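Local coordinates for transcriptional regulator (Vibrio virus VP882, PDB 7DWM), which probably binds DNA as a transcriptional regulator of a vibriophage, and holds 3,5-dimethylpyrazin-2-ol in its PAS-fold region, at residues 48-53 against 61-66; 159-164 against 197-202. All blocks are in the same frame, centred on the assembly; numbering follows the deposited sequence.

Contact 1: residues 48-53 against 61-66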
ATOM      1  N   VAL A  48      11.017 -18.218  -7.468  1.00 95.95           N
ATOM      2  CA  VAL A  48      10.861 -19.665  -7.425  1.00107.23           C
ATOM      3  C   VAL A  48      12.238 -20.205  -7.800  1.00116.24           C
ATOM      4  O   VAL A  48      13.097 -19.446  -8.261  1.00116.63           O
ATOM      5  CB  VAL A  48       9.736 -20.119  -8.378  1.00112.42           C
ATOM      6  CG1 VAL A  48       9.597 -21.641  -8.436  1.00109.18           C
ATOM      7  CG2 VAL A  48       8.411 -19.488  -7.963  1.00100.35           C
ATOM      8  N   GLY A  49      12.474 -21.499  -7.598  1.00113.04           N
ATOM      9  CA  GLY A  49      13.773 -22.108  -7.841  1.00126.61           C
ATOM     10  C   GLY A  49      14.255 -22.080  -9.282  1.00125.18           C
ATOM     11  O   GLY A  49      15.324 -22.615  -9.593  1.00118.95           O
ATOM     12  N   MET A  50      13.481 -21.451 -10.171  1.00126.53           N
ATOM     13  CA  MET A  50      13.730 -21.484 -11.617  1.00106.05           C
ATOM     14  C   MET A  50      14.770 -20.438 -12.020  1.00106.35           C
ATOM     15  O   MET A  50      14.556 -19.575 -12.873  1.00113.68           O
ATOM     16  CB  MET A  50      12.414 -21.291 -12.358  1.00 99.02           C
ATOM     17  CG  MET A  50      11.245 -22.113 -11.805  1.00108.53           C
ATOM     18  SD  MET A  50      11.362 -23.916 -12.022  1.00126.34           S
ATOM     19  CE  MET A  50      12.557 -24.366 -10.773  1.00121.65           C
ATOM     20  N   LYS A  51      15.938 -20.528 -11.381  1.00116.46           N
ATOM     21  CA  LYS A  51      17.060 -19.578 -11.616  1.00115.89           C
ATOM     22  C   LYS A  51      17.385 -19.503 -13.105  1.00123.27           C
ATOM     23  O   LYS A  51      17.231 -18.425 -13.690  1.00131.22           O
ATOM     24  CB  LYS A  51      18.312 -20.028 -10.864  1.00115.34           C
ATOM     25  CG  LYS A  51      19.240 -18.915 -10.410  1.00 99.76           C
ATOM     26  CD  LYS A  51      19.819 -18.118 -11.542  1.00103.81           C
ATOM     27  CE  LYS A  51      21.058 -17.352 -11.138  1.00109.92           C
ATOM     28  NZ  LYS A  51      21.885 -18.106 -10.167  1.00103.09           N
ATOM     29  N   ASN A  52      17.904 -20.588 -13.671  1.00129.35           N
ATOM     30  CA  ASN A  52      18.206 -20.602 -15.095  1.00126.91           C
ATOM     31  C   ASN A  52      17.320 -21.518 -15.922  1.00124.73           C
ATOM     32  O   ASN A  52      17.380 -21.453 -17.155  1.00130.94           O
ATOM     33  CB  ASN A  52      19.679 -20.956 -15.337  1.00 99.50           C
ATOM     34  CG  ASN A  52      20.193 -22.015 -14.390  1.00126.44           C
ATOM     35  OD1 ASN A  52      19.422 -22.751 -13.773  1.00117.91           O
ATOM     36  ND2 ASN A  52      21.510 -22.091 -14.263  1.00134.19           N
ATOM     37  N   ARG A  53      16.613 -22.440 -15.263  1.00113.20           N
ATOM     38  CA  ARG A  53      15.688 -23.312 -16.029  1.00107.34           C
ATOM     39  C   ARG A  53      14.530 -22.398 -16.401  1.00106.88           C
ATOM     40  O   ARG A  53      13.925 -21.837 -15.505  1.00124.14           O
ATOM     41  CB  ARG A  53      15.355 -24.617 -15.301  1.00110.21           C
ATOM     42  CG  ARG A  53      14.301 -24.513 -14.214  1.00119.99           C
ATOM     43  CD  ARG A  53      13.989 -25.863 -13.589  1.00113.19           C
ATOM     44  NE  ARG A  53      15.196 -26.512 -13.104  1.00126.67           N
ATOM     45  CZ  ARG A  53      15.370 -26.984 -11.878  1.00123.56           C
ATOM     46  NH1 ARG A  53      14.404 -26.899 -10.982  1.00116.38           N
ATOM     47  NH2 ARG A  53      16.516 -27.547 -11.553  1.00120.11           N
ATOM     48  N   ALA A  61       2.251 -25.192  -9.485  1.00106.71           N
ATOM     49  CA  ALA A  61       3.013 -26.263  -8.846  1.00 96.13           C
ATOM     50  C   ALA A  61       4.311 -26.399  -9.630  1.00102.64           C
ATOM     51  O   ALA A  61       4.529 -27.324 -10.415  1.00 88.85           O
ATOM     52  CB  ALA A  61       2.233 -27.566  -8.835  1.00 77.06           C
ATOM     53  N   ASP A  62       5.194 -25.442  -9.397  1.00111.74           N
ATOM     54  CA  ASP A  62       6.417 -25.314 -10.173  1.00109.23           C
ATOM     55  C   ASP A  62       7.476 -26.263  -9.626  1.00113.77           C
ATOM     56  O   ASP A  62       7.196 -27.137  -8.800  1.00124.60           O
ATOM     57  CB  ASP A  62       6.911 -23.871 -10.143  1.00120.64           C
ATOM     58  CG  ASP A  62       6.221 -22.987 -11.171  1.00114.83           C
ATOM     59  OD1 ASP A  62       6.839 -22.747 -12.225  1.00115.11           O
ATOM     60  OD2 ASP A  62       5.078 -22.534 -10.930  1.00107.29           O
ATOM     61  N   MET A  63       8.705 -26.078 -10.106  1.00127.51           N
ATOM     62  CA  MET A  63       9.872 -26.845  -9.697  1.00148.02           C
ATOM     63  C   MET A  63      10.553 -26.061  -8.571  1.00138.66           C
ATOM     64  O   MET A  63      10.500 -24.827  -8.554  1.00124.42           O
ATOM     65  CB  MET A  63      10.856 -27.018 -10.861  1.00151.47           C
ATOM     66  CG  MET A  63      10.346 -27.492 -12.224  1.00156.66           C
ATOM     67  SD  MET A  63      10.666 -29.188 -12.724  1.00156.33           S
ATOM     68  CE  MET A  63      12.023 -28.807 -13.842  1.00131.32           C
ATOM     69  N   ASP A  64      11.111 -26.779  -7.599  1.00134.97           N
ATOM     70  CA  ASP A  64      12.165 -26.241  -6.729  1.00131.37           C
ATOM     71  C   ASP A  64      11.741 -25.055  -5.841  1.00131.27           C
ATOM     72  O   ASP A  64      12.551 -24.166  -5.549  1.00126.16           O
ATOM     73  CB  ASP A  64      13.357 -25.828  -7.596  1.00133.05           C
ATOM     74  CG  ASP A  64      14.149 -27.029  -8.136  1.00136.59           C
ATOM     75  OD1 ASP A  64      13.538 -28.067  -8.423  1.00129.99           O
ATOM     76  OD2 ASP A  64      15.386 -26.924  -8.293  1.00132.35           O
ATOM     77  N   CYS A  65      10.514 -25.100  -5.304  1.00117.84           N
ATOM     78  CA  CYS A  65      10.191 -24.091  -4.296  1.00102.17           C
ATOM     79  C   CYS A  65       8.883 -24.430  -3.615  1.00 98.33           C
ATOM     80  O   CYS A  65       8.001 -25.050  -4.209  1.00 95.48           O
ATOM     81  CB  CYS A  65      10.112 -22.670  -4.879  1.00112.51           C
ATOM     82  SG  CYS A  65       9.938 -21.425  -3.584  1.00 97.94           S
ATOM     83  N   GLU A  66       8.774 -23.995  -2.362  1.00 88.73           N
ATOM     84  CA  GLU A  66       7.665 -24.381  -1.499  1.00 80.34           C
ATOM     85  C   GLU A  66       6.362 -23.722  -1.921  1.00 88.47           C
ATOM     86  O   GLU A  66       5.288 -24.186  -1.514  1.00103.00           O
ATOM     87  CB  GLU A  66       7.982 -24.018  -0.043  1.00 86.53           C
ATOM     88  CG  GLU A  66       9.300 -24.576   0.465  1.00 80.28           C
ATOM     89  CD  GLU A  66       9.122 -25.745   1.413  1.00 80.49           C
ATOM     90  OE1 GLU A  66      10.127 -26.158   2.030  1.00 72.74           O
ATOM     91  OE2 GLU A  66       7.984 -26.251   1.538  1.00 70.84           O
TER

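Contact 2: residues 159-164 against 197-202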
ATOM      1  N   LEU A 159      13.953  -4.463  24.926  1.00 99.58           N
ATOM      2  CA  LEU A 159      13.065  -5.199  25.821  1.00106.24           C
ATOM      3  C   LEU A 159      12.482  -6.425  25.122  1.00 96.75           C
ATOM      4  O   LEU A 159      12.376  -6.464  23.896  1.00102.93           O
ATOM      5  CB  LEU A 159      11.952  -4.289  26.342  1.00 82.19           C
ATOM      6  CG  LEU A 159      11.140  -3.509  25.308  1.00 73.87           C
ATOM      7  CD1 LEU A 159       9.685  -3.457  25.727  1.00 76.09           C
ATOM      8  CD2 LEU A 159      11.696  -2.105  25.120  1.00 82.26           C
ATOM      9  N   ASN A 160      12.097  -7.419  25.918  1.00 67.55           N
ATOM     10  CA  ASN A 160      11.783  -8.768  25.446  1.00 72.64           C
ATOM     11  C   ASN A 160      10.328  -9.087  25.766  1.00 68.59           C
ATOM     12  O   ASN A 160      10.023  -9.728  26.774  1.00 61.74           O
ATOM     13  CB  ASN A 160      12.739  -9.793  26.069  1.00 94.91           C
ATOM     14  CG  ASN A 160      14.169  -9.624  25.593  1.00109.28           C
ATOM     15  OD1 ASN A 160      14.878  -8.716  26.028  1.00118.71           O
ATOM     16  ND2 ASN A 160      14.602 -10.502  24.694  1.00106.79           N
ATOM     17  N   LEU A 161       9.423  -8.638  24.903  1.00 73.76           N
ATOM     18  CA  LEU A 161       8.023  -9.005  25.056  1.00 65.81           C
ATOM     19  C   LEU A 161       7.822 -10.465  24.673  1.00 70.30           C
ATOM     20  O   LEU A 161       8.395 -10.956  23.696  1.00 70.92           O
ATOM     21  CB  LEU A 161       7.136  -8.118  24.183  1.00 59.84           C
ATOM     22  CG  LEU A 161       7.284  -6.600  24.294  1.00 66.61           C
ATOM     23  CD1 LEU A 161       6.331  -5.914  23.331  1.00 58.15           C
ATOM     24  CD2 LEU A 161       7.035  -6.135  25.717  1.00 51.71           C
ATOM     25  N   THR A 162       7.002 -11.163  25.455  1.00 59.71           N
ATOM     26  CA  THR A 162       6.627 -12.526  25.123  1.00 42.24           C
ATOM     27  C   THR A 162       5.648 -12.521  23.950  1.00 59.37           C
ATOM     28  O   THR A 162       5.252 -11.471  23.435  1.00 72.47           O
ATOM     29  CB  THR A 162       6.030 -13.224  26.342  1.00 56.35           C
ATOM     30  OG1 THR A 162       4.701 -12.739  26.572  1.00 60.65           O
ATOM     31  CG2 THR A 162       6.884 -12.960  27.571  1.00 42.01           C
ATOM     32  N   GLU A 163       5.246 -13.717  23.519  1.00 57.45           N
ATOM     33  CA  GLU A 163       4.341 -13.814  22.379  1.00 68.87           C
ATOM     34  C   GLU A 163       2.961 -13.264  22.722  1.00 59.42           C
ATOM     35  O   GLU A 163       2.401 -12.450  21.974  1.00 51.26           O
ATOM     36  CB  GLU A 163       4.248 -15.267  21.912  1.00 68.01           C
ATOM     37  CG  GLU A 163       5.473 -15.742  21.143  1.00 77.43           C
ATOM     38  CD  GLU A 163       5.156 -16.853  20.160  1.00107.46           C
ATOM     39  OE1 GLU A 163       5.893 -16.989  19.162  1.00100.88           O
ATOM     40  OE2 GLU A 163       4.173 -17.590  20.387  1.00111.41           O
ATOM     41  N   ARG A 164       2.408 -13.674  23.866  1.00 47.94           N
ATOM     42  CA  ARG A 164       1.107 -13.151  24.269  1.00 61.46           C
ATOM     43  C   ARG A 164       1.180 -11.656  24.547  1.00 56.76           C
ATOM     44  O   ARG A 164       0.241 -10.915  24.233  1.00 59.79           O
ATOM     45  CB  ARG A 164       0.581 -13.895  25.495  1.00 54.95           C
ATOM     46  CG  ARG A 164      -0.702 -13.293  26.061  1.00 78.45           C
ATOM     47  CD  ARG A 164      -1.171 -14.015  27.307  1.00 62.54           C
ATOM     48  NE  ARG A 164      -1.323 -15.446  27.070  1.00 77.20           N
ATOM     49  CZ  ARG A 164      -1.517 -16.344  28.027  1.00 69.75           C
ATOM     50  NH1 ARG A 164      -1.643 -17.627  27.718  1.00 74.09           N
ATOM     51  NH2 ARG A 164      -1.588 -15.962  29.295  1.00 82.96           N
ATOM     52  N   GLU A 197      -0.060  -5.140  32.552  1.00 59.72           N
ATOM     53  CA  GLU A 197       0.810  -4.680  33.629  1.00 52.48           C
ATOM     54  C   GLU A 197       2.261  -5.056  33.357  1.00 66.50           C
ATOM     55  O   GLU A 197       3.171  -4.231  33.522  1.00 62.16           O
ATOM     56  CB  GLU A 197       0.342  -5.263  34.963  1.00 62.92           C
ATOM     57  CG  GLU A 197       1.344  -5.114  36.094  1.00 63.19           C
ATOM     58  CD  GLU A 197       1.218  -3.785  36.814  1.00 75.98           C
ATOM     59  OE1 GLU A 197       2.012  -3.535  37.745  1.00 91.66           O
ATOM     60  OE2 GLU A 197       0.324  -2.993  36.449  1.00 79.42           O
ATOM     61  N   ARG A 198       2.494  -6.290  32.900  1.00 50.55           N
ATOM     62  CA  ARG A 198       3.872  -6.708  32.658  1.00 55.87           C
ATOM     63  C   ARG A 198       4.471  -5.992  31.449  1.00 62.61           C
ATOM     64  O   ARG A 198       5.656  -5.635  31.460  1.00 66.48           O
ATOM     65  CB  ARG A 198       3.940  -8.224  32.474  1.00 50.43           C
ATOM     66  CG  ARG A 198       4.002  -8.986  33.785  1.00 45.15           C
ATOM     67  CD  ARG A 198       4.241 -10.468  33.567  1.00 52.37           C
ATOM     68  NE  ARG A 198       3.034 -11.250  33.804  1.00 56.41           N
ATOM     69  CZ  ARG A 198       2.152 -11.564  32.862  1.00 80.79           C
ATOM     70  NH1 ARG A 198       1.079 -12.280  33.172  1.00 77.96           N
ATOM     71  NH2 ARG A 198       2.343 -11.166  31.609  1.00 54.27           N
ATOM     72  N   ILE A 199       3.658  -5.722  30.424  1.00 52.63           N
ATOM     73  CA  ILE A 199       4.138  -4.936  29.285  1.00 56.65           C
ATOM     74  C   ILE A 199       4.513  -3.527  29.727  1.00 64.33           C
ATOM     75  O   ILE A 199       5.602  -3.022  29.419  1.00 67.89           O
ATOM     76  CB  ILE A 199       3.076  -4.895  28.173  1.00 50.92           C
ATOM     77  CG1 ILE A 199       2.892  -6.270  27.538  1.00 50.77           C
ATOM     78  CG2 ILE A 199       3.450  -3.864  27.118  1.00 45.04           C
ATOM     79  CD1 ILE A 199       1.576  -6.411  26.809  1.00 47.06           C
ATOM     80  N   ARG A 200       3.595  -2.866  30.437  1.00 71.19           N
ATOM     81  CA  ARG A 200       3.836  -1.534  30.977  1.00 68.78           C
ATOM     82  C   ARG A 200       5.146  -1.475  31.753  1.00 71.77           C
ATOM     83  O   ARG A 200       5.966  -0.574  31.545  1.00 60.98           O
ATOM     84  CB  ARG A 200       2.661  -1.131  31.867  1.00 67.26           C
ATOM     85  CG  ARG A 200       2.436   0.355  31.972  1.00 81.78           C
ATOM     86  CD  ARG A 200       1.663   0.681  33.234  1.00 85.85           C
ATOM     87  NE  ARG A 200       2.511   0.620  34.421  1.00 92.32           N
ATOM     88  CZ  ARG A 200       2.209  -0.062  35.520  1.00 93.58           C
ATOM     89  NH1 ARG A 200       1.076  -0.747  35.588  1.00 85.53           N
ATOM     90  NH2 ARG A 200       3.042  -0.060  36.553  1.00 97.89           N
ATOM     91  N   ASN A 201       5.357  -2.435  32.657  1.00 66.86           N
ATOM     92  CA  ASN A 201       6.572  -2.414  33.464  1.00 69.42           C
ATOM     93  C   ASN A 201       7.810  -2.667  32.614  1.00 64.59           C
ATOM     94  O   ASN A 201       8.872  -2.091  32.874  1.00 69.72           O
ATOM     95  CB  ASN A 201       6.467  -3.426  34.601  1.00 61.73           C
ATOM     96  CG  ASN A 201       5.717  -2.868  35.793  1.00 88.79           C
ATOM     97  OD1 ASN A 201       5.619  -1.651  35.959  1.00 82.35           O
ATOM     98  ND2 ASN A 201       5.180  -3.751  36.625  1.00 75.95           N
ATOM     99  N   LYS A 202       7.699  -3.526  31.596  1.00 66.31           N
ATOM    100  CA  LYS A 202       8.827  -3.722  30.694  1.00 45.95           C
ATOM    101  C   LYS A 202       9.177  -2.437  29.952  1.00 63.11           C
ATOM    102  O   LYS A 202      10.354  -2.183  29.672  1.00 73.80           O
ATOM    103  CB  LYS A 202       8.523  -4.851  29.710  1.00 49.82           C
ATOM    104  CG  LYS A 202       8.789  -6.230  30.285  1.00 64.95           C
ATOM    105  CD  LYS A 202       8.514  -7.336  29.283  1.00 55.16           C
ATOM    106  CE  LYS A 202       8.602  -8.695  29.959  1.00 49.06           C
ATOM    107  NZ  LYS A 202       8.478  -9.825  28.999  1.00 55.24           N
TER

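Contact 1: residues 48-53 against 61-66
Met63 lies across Met50 and Arg53 where the PAS-fold loop between helices 42-47 and 71-80 doubles back, so that residues 48-53 face 61-66 beside the ligand pocket. Traced outward, the Met63 side chain changes partner along its length. Its CB is near the end of Met50, at a spacing the model leaves doubtful, and CG continues beside the sulfur, 3.7 Å from Met50 SD. The chain then bends at chi2 and again at chi3, which carries the terminal methyl away from Met50 and onto Arg53: Met63 CE sits 3.5 Å from Arg53 CD and 4.0 Å from Arg53 NE. The two methionines cross at about a right angle, whereas Arg53 passes Met63 at a slant.

Beyond this aliphatic part, the guanidinium group meets the Asp64 carboxylate in a salt bridge through Arg53 NH1, an atom whose place is uncertain. As modelled, the acid lies at the guanidinium edge with its own plane turned 88° to it, so this is not a coplanar pairing, though the orientation shares that doubt. The backbones come closest at Gly49 and Asp64, where Gly49 CA makes a CH...O contact of 3.3 Å with Asp64 O. Met50 is the centre of an inverse gamma turn, spanned by a weak bond from Lys51 N to Gly49 O.

Val48, buried and about 5 Å from the bound 3,5-dimethylpyrazin-2-ol, also touches the pocket residue Thr67, which places this side of the contact next to the pocket. Its CG1 is anti to the backbone N (chi1 176°), which brings this methyl near the Met63 carbonyl oxygen; Val48 CG1 also lies 3.9 Å from Asp62 CB and 3.7 Å from Cys65 CB.

Contact 2: residues 159-164 against 197-202
Lys202 NZ is gripped by two acceptors in the LuxR-type helix-turn-helix region: it donates a 2.7 Å hydrogen bond to Asn160 O and forms a salt bridge with Glu165 OE2. The ammonium group approaches the carbonyl with a C=O...N angle of 146°, tilted 26° from its plane. The lysine is extended beyond CG, which lets it span from helix 189-203, the probable recognition helix by analogy with this family, to the segment leading into helix 163-172.

Glu165 is shared. Its OE2 also accepts the backbone N of Thr162, whose hydroxyl caps the start of that helix, giving a capping box, while OE1 takes a salt bridge from Arg198 NH2. One carboxylate thus ties two side chains of helix 189-203 to the helix N-terminus, and would be expected to stabilise the positive charge on Lys202.

Alongside these polar bonds, Leu161 slants across the lysine chain, its CD2 4.0 Å from Lys202 CD and, more loosely, 4.5 Å from Ile199 CG2. Ile199 packs on Val168 and Leu211, Leu161 on Leu169. Thr162 stands nearly perpendicular to the lysine, with Thr162 CG2 3.8 Å from Lys202 NZ.

How the contacts relate
The two contacts follow one another along the chain, contact 1 closing before contact 2 opens, and they share no helix or strand. Contact 1 belongs to the PAS fold, in the loop between helices 42-47 and 71-80; contact 2 joins the segment leading into helix 163-172 to helix 189-203 in the LuxR-type region. Their centres are 41 Å apart and their nearest atoms about 20 Å, so they do not touch. Helix 127-139 and the unmodelled residues 143-158 come between them in sequence. One therefore borders the ligand-binding region and the other lies in the probable DNA-binding region, and any coupling between them would have to be indirect.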